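Long-range contact in glycoside hydrolase family protein (Novosphingobium sp. PP1Y, PDB 6Q2F), which probably hydrolyses terminal alpha-L-rhamnose residues from rhamnose-containing glycosides: residues 790-803 with 818-832. Numbering follows the deposited sequence.
Sequences KTIYLGGSSSHMTL and TVVGKAPIATPSNTS
With CG of Y793 and CG1 of V820 each turned anti to their own backbone N (chi1 179° in both), ring and methyl meet on one face of the sheet, Y793 CD1 lying 3.9 Å from V820 CG1. T791 OG1, likewise anti to N (chi1 -174°), lies 3.3 Å from V820 CG2; its small hydroxyl suits a place beside the backbone, 2.9 Å from T818 O. Helix 868-874 packs on T791, Y793 and V820; helix 803-814 covers I792 and V819 on the opposite face, where branched aliphatic residues suit a buried site. L794 CG rests 3.9 Å from V819 CG1. Parallel strands 791-794 and 818-820 are joined by helix 803-814 in a beta-alpha-beta unit; V820 N gives I792 O a nearly straight bond of 2.8 Å (177°). G821 suits its place, as a CB would clash with L794 CB and, at these backbone angles, with the preceding carbonyl. Y793 OH bonds Q866 NE2; an alanine here would probably open a gap beside V820 CG1 and lose that bond. Farther on, P824's rigid ring packs against M801 CB. Backbone bonds thus pair I792, L794 and V820 N with T818, V820 and I792 O, then I825 and M801 N with S799 and A826 O, while W841 NE1 takes M801 O.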
loop_
_atom_site.group_PDB
_atom_site.type_symbol
_atom_site.label_atom_id
_atom_site.label_comp_id
_atom_site.label_asym_id
_atom_site.label_seq_id
_atom_site.Cartn_x
_atom_site.Cartn_y
_atom_site.Cartn_z
ATOM N N LYS A 790 -6.921 14.331 21.779
ATOM C CA LYS A 790 -6.400 15.265 22.769
ATOM C C LYS A 790 -5.448 16.277 22.155
ATOM O O LYS A 790 -5.309 17.381 22.691
ATOM C CB LYS A 790 -5.663 14.520 23.891
ATOM C CG LYS A 790 -6.425 13.358 24.477
ATOM C CD LYS A 790 -7.751 13.776 25.066
ATOM C CE LYS A 790 -7.605 14.819 26.158
ATOM N NZ LYS A 790 -8.948 15.129 26.742
ATOM N N THR A 791 -4.783 15.935 21.054
ATOM C CA THR A 791 -3.762 16.823 20.518
ATOM C C THR A 791 -3.462 16.472 19.068
ATOM O O THR A 791 -3.720 15.353 18.608
ATOM C CB THR A 791 -2.472 16.746 21.333
ATOM O OG1 THR A 791 -1.553 17.728 20.852
ATOM C CG2 THR A 791 -1.844 15.375 21.158
ATOM N N ILE A 792 -2.918 17.454 18.360
ATOM C CA ILE A 792 -2.291 17.269 17.063
ATOM C C ILE A 792 -0.802 17.176 17.315
ATOM O O ILE A 792 -0.251 17.965 18.088
ATOM C CB ILE A 792 -2.603 18.442 16.111
ATOM C CG1 ILE A 792 -4.057 18.392 15.643
ATOM C CG2 ILE A 792 -1.653 18.435 14.916
ATOM C CD1 ILE A 792 -4.521 19.666 14.941
ATOM N N TYR A 793 -0.146 16.226 16.674
ATOM C CA TYR A 793 1.304 16.119 16.732
ATOM C C TYR A 793 1.888 16.520 15.383
ATOM O O TYR A 793 1.416 16.057 14.344
ATOM C CB TYR A 793 1.723 14.699 17.103
ATOM C CG TYR A 793 3.209 14.541 17.150
ATOM C CD1 TYR A 793 3.928 14.935 18.269
ATOM C CD2 TYR A 793 3.904 13.991 16.074
ATOM C CE1 TYR A 793 5.306 14.798 18.322
ATOM C CE2 TYR A 793 5.283 13.850 16.118
ATOM C CZ TYR A 793 5.981 14.264 17.240
ATOM O OH TYR A 793 7.352 14.143 17.292
ATOM N N LEU A 794 2.910 17.379 15.398
ATOM C CA LEU A 794 3.533 17.825 14.149
ATOM C C LEU A 794 4.689 16.888 13.843
ATOM O O LEU A 794 5.768 17.010 14.422
ATOM C CB LEU A 794 3.998 19.274 14.241
ATOM C CG LEU A 794 2.889 20.268 14.580
ATOM C CD1 LEU A 794 3.455 21.658 14.580
ATOM C CD2 LEU A 794 1.733 20.163 13.591
ATOM N N GLY A 795 4.462 15.951 12.928
ATOM C CA GLY A 795 5.491 14.999 12.556
ATOM C C GLY A 795 5.725 14.992 11.062
ATOM O O GLY A 795 5.408 15.977 10.381
ATOM N N GLY A 796 6.278 13.896 10.546
ATOM C CA GLY A 796 6.444 13.766 9.109
ATOM C C GLY A 796 7.287 14.890 8.544
ATOM O O GLY A 796 8.381 15.181 9.033
ATOM N N SER A 797 6.762 15.552 7.512
ATOM C CA SER A 797 7.469 16.636 6.847
ATOM C C SER A 797 6.957 18.008 7.270
ATOM O O SER A 797 7.142 18.985 6.537
ATOM C CB SER A 797 7.356 16.482 5.331
ATOM O OG SER A 797 6.031 16.741 4.900
ATOM N N SER A 798 6.320 18.102 8.434
ATOM C CA SER A 798 5.576 19.307 8.775
ATOM C C SER A 798 6.465 20.467 9.189
ATOM O O SER A 798 5.947 21.570 9.395
ATOM C CB SER A 798 4.570 19.005 9.881
ATOM O OG SER A 798 5.240 18.508 11.008
ATOM N N SER A 799 7.779 20.268 9.294
ATOM C CA SER A 799 8.673 21.416 9.408
ATOM C C SER A 799 8.546 22.362 8.214
ATOM O O SER A 799 8.900 23.539 8.329
ATOM C CB SER A 799 10.123 20.962 9.559
ATOM O OG SER A 799 10.654 20.553 8.316
ATOM N N HIS A 800 8.065 21.883 7.070
ATOM C CA HIS A 800 7.633 22.753 5.988
ATOM C C HIS A 800 6.115 22.781 6.032
ATOM O O HIS A 800 5.464 21.750 5.838
ATOM C CB HIS A 800 8.112 22.265 4.621
ATOM C CG HIS A 800 9.593 22.352 4.422
ATOM N ND1 HIS A 800 10.494 21.626 5.170
ATOM C CD2 HIS A 800 10.329 23.055 3.531
ATOM C CE1 HIS A 800 11.721 21.889 4.762
ATOM N NE2 HIS A 800 11.648 22.753 3.765
HETATM N N MSE A 801 5.558 23.956 6.276
HETATM C CA MSE A 801 4.127 24.088 6.420
HETATM C C MSE A 801 3.618 25.306 5.671
HETATM O O MSE A 801 4.224 26.376 5.675
HETATM C CB MSE A 801 3.748 24.171 7.897
HETATM C CG MSE A 801 2.250 24.153 8.157
HETATM SE SE MSE A 801 1.915 24.343 10.052
HETATM C CE MSE A 801 2.649 22.659 10.638
ATOM N N THR A 802 2.480 25.124 5.033
ATOM C CA THR A 802 1.895 26.165 4.222
ATOM C C THR A 802 1.096 27.136 5.106
ATOM O O THR A 802 0.696 26.816 6.236
ATOM C CB THR A 802 1.042 25.499 3.145
ATOM O OG1 THR A 802 0.904 26.369 2.030
ATOM C CG2 THR A 802 -0.313 25.122 3.697
ATOM N N LEU A 803 0.908 28.357 4.604
ATOM C CA LEU A 803 0.134 29.326 5.368
ATOM C C LEU A 803 -1.272 28.803 5.622
ATOM O O LEU A 803 -1.801 28.936 6.728
ATOM C CB LEU A 803 0.090 30.680 4.649
ATOM C CG LEU A 803 -0.773 31.724 5.376
ATOM C CD1 LEU A 803 -0.278 31.954 6.804
ATOM C CD2 LEU A 803 -0.803 33.037 4.615
ATOM N N THR A 818 -4.840 21.647 21.655
ATOM C CA THR A 818 -3.427 21.498 21.973
ATOM C C THR A 818 -2.670 20.973 20.762
ATOM O O THR A 818 -3.125 20.035 20.095
ATOM C CB THR A 818 -3.243 20.546 23.160
ATOM O OG1 THR A 818 -4.068 20.990 24.243
ATOM C CG2 THR A 818 -1.790 20.497 23.604
ATOM N N VAL A 819 -1.520 21.579 20.483
ATOM C CA VAL A 819 -0.610 21.128 19.436
ATOM C C VAL A 819 0.721 20.794 20.085
ATOM O O VAL A 819 1.242 21.573 20.891
ATOM C CB VAL A 819 -0.405 22.185 18.331
ATOM C CG1 VAL A 819 0.812 21.834 17.473
ATOM C CG2 VAL A 819 -1.632 22.309 17.485
ATOM N N VAL A 820 1.253 19.620 19.754
ATOM C CA VAL A 820 2.576 19.193 20.190
ATOM C C VAL A 820 3.479 19.185 18.969
ATOM O O VAL A 820 3.233 18.435 18.012
ATOM C CB VAL A 820 2.533 17.806 20.841
ATOM C CG1 VAL A 820 3.942 17.368 21.271
ATOM C CG2 VAL A 820 1.556 17.818 21.994
ATOM N N GLY A 821 4.521 19.996 19.003
ATOM C CA GLY A 821 5.462 20.033 17.906
ATOM C C GLY A 821 6.265 21.307 17.920
ATOM O O GLY A 821 5.919 22.292 18.569
ATOM N N LYS A 822 7.351 21.286 17.162
ATOM C CA LYS A 822 8.205 22.450 17.043
ATOM C C LYS A 822 7.789 23.290 15.842
ATOM O O LYS A 822 7.146 22.808 14.895
ATOM C CB LYS A 822 9.672 22.030 16.949
ATOM C CG LYS A 822 10.200 21.544 18.300
ATOM C CD LYS A 822 11.608 20.971 18.242
ATOM C CE LYS A 822 12.053 20.540 19.637
ATOM N NZ LYS A 822 13.325 19.756 19.626
ATOM N N ALA A 823 8.137 24.571 15.913
ATOM C CA ALA A 823 7.706 25.522 14.904
ATOM C C ALA A 823 8.205 25.106 13.521
ATOM O O ALA A 823 9.370 24.719 13.372
ATOM C CB ALA A 823 8.220 26.923 15.254
ATOM N N PRO A 824 7.367 25.188 12.490
ATOM C CA PRO A 824 7.860 24.967 11.129
ATOM C C PRO A 824 8.875 26.034 10.754
ATOM O O PRO A 824 8.902 27.124 11.330
ATOM C CB PRO A 824 6.597 25.073 10.280
ATOM C CG PRO A 824 5.765 26.042 11.031
ATOM C CD PRO A 824 5.979 25.689 12.483
ATOM N N ILE A 825 9.719 25.708 9.777
ATOM C CA ILE A 825 10.817 26.590 9.412
ATOM C C ILE A 825 10.567 27.325 8.100
ATOM O O ILE A 825 11.250 28.322 7.832
ATOM C CB ILE A 825 12.157 25.831 9.325
ATOM C CG1 ILE A 825 12.124 24.817 8.192
ATOM C CG2 ILE A 825 12.457 25.116 10.642
ATOM C CD1 ILE A 825 13.399 24.024 8.077
ATOM N N ALA A 826 9.620 26.875 7.281
ATOM C CA ALA A 826 9.384 27.537 6.001
ATOM C C ALA A 826 8.042 27.093 5.439
ATOM O O ALA A 826 7.508 26.050 5.820
ATOM C CB ALA A 826 10.498 27.228 4.992
ATOM N N THR A 827 7.447 27.989 4.442
ATOM C CA THR A 827 6.421 27.343 3.641
ATOM C C THR A 827 7.047 26.736 2.390
ATOM O O THR A 827 8.025 27.274 1.862
ATOM C CB THR A 827 5.330 28.323 3.216
ATOM O OG1 THR A 827 4.462 27.677 2.275
ATOM C CG2 THR A 827 5.917 29.582 2.535
ATOM N N PRO A 828 6.499 25.615 1.911
ATOM C CA PRO A 828 6.950 25.055 0.623
ATOM C C PRO A 828 6.271 25.662 -0.595
ATOM O O PRO A 828 6.647 25.315 -1.725
ATOM C CB PRO A 828 6.568 23.577 0.748
ATOM C CG PRO A 828 5.290 23.639 1.516
ATOM C CD PRO A 828 5.512 24.736 2.570
ATOM N N SER A 829 5.282 26.530 -0.401
ATOM C CA SER A 829 4.410 27.010 -1.466
ATOM C C SER A 829 4.645 28.494 -1.742
ATOM O O SER A 829 5.115 29.239 -0.882
ATOM C CB SER A 829 2.943 26.768 -1.085
ATOM O OG SER A 829 2.055 27.343 -2.024
ATOM N N ASN A 830 4.327 28.911 -2.976
ATOM C CA ASN A 830 4.326 30.315 -3.385
ATOM C C ASN A 830 2.990 30.999 -3.127
ATOM O O ASN A 830 2.876 32.210 -3.368
ATOM C CB ASN A 830 4.634 30.448 -4.878
ATOM C CG ASN A 830 6.104 30.420 -5.178
ATOM O OD1 ASN A 830 6.925 30.784 -4.342
ATOM N ND2 ASN A 830 6.451 30.009 -6.403
ATOM N N THR A 831 1.976 30.255 -2.672
ATOM C CA THR A 831 0.632 30.816 -2.564
ATOM C C THR A 831 0.617 32.073 -1.695
ATOM O O THR A 831 0.091 33.119 -2.100
ATOM C CB THR A 831 -0.327 29.756 -2.021
ATOM O OG1 THR A 831 -0.516 28.749 -3.020
ATOM C CG2 THR A 831 -1.702 30.374 -1.652
ATOM N N SER A 832 1.224 32.002 -0.510
ATOM C CA SER A 832 1.160 33.148 0.387
ATOM C C SER A 832 1.965 34.330 -0.150
ATOM O O SER A 832 1.535 35.481 -0.000
ATOM C CB SER A 832 1.612 32.750 1.797
ATOM O OG SER A 832 2.899 32.158 1.806
HETATM O O HOH W 1 -6.659 19.381 21.197
HETATM O O HOH W 2 -6.062 18.913 24.598
HETATM O O HOH W 3 1.935 29.314 1.694
#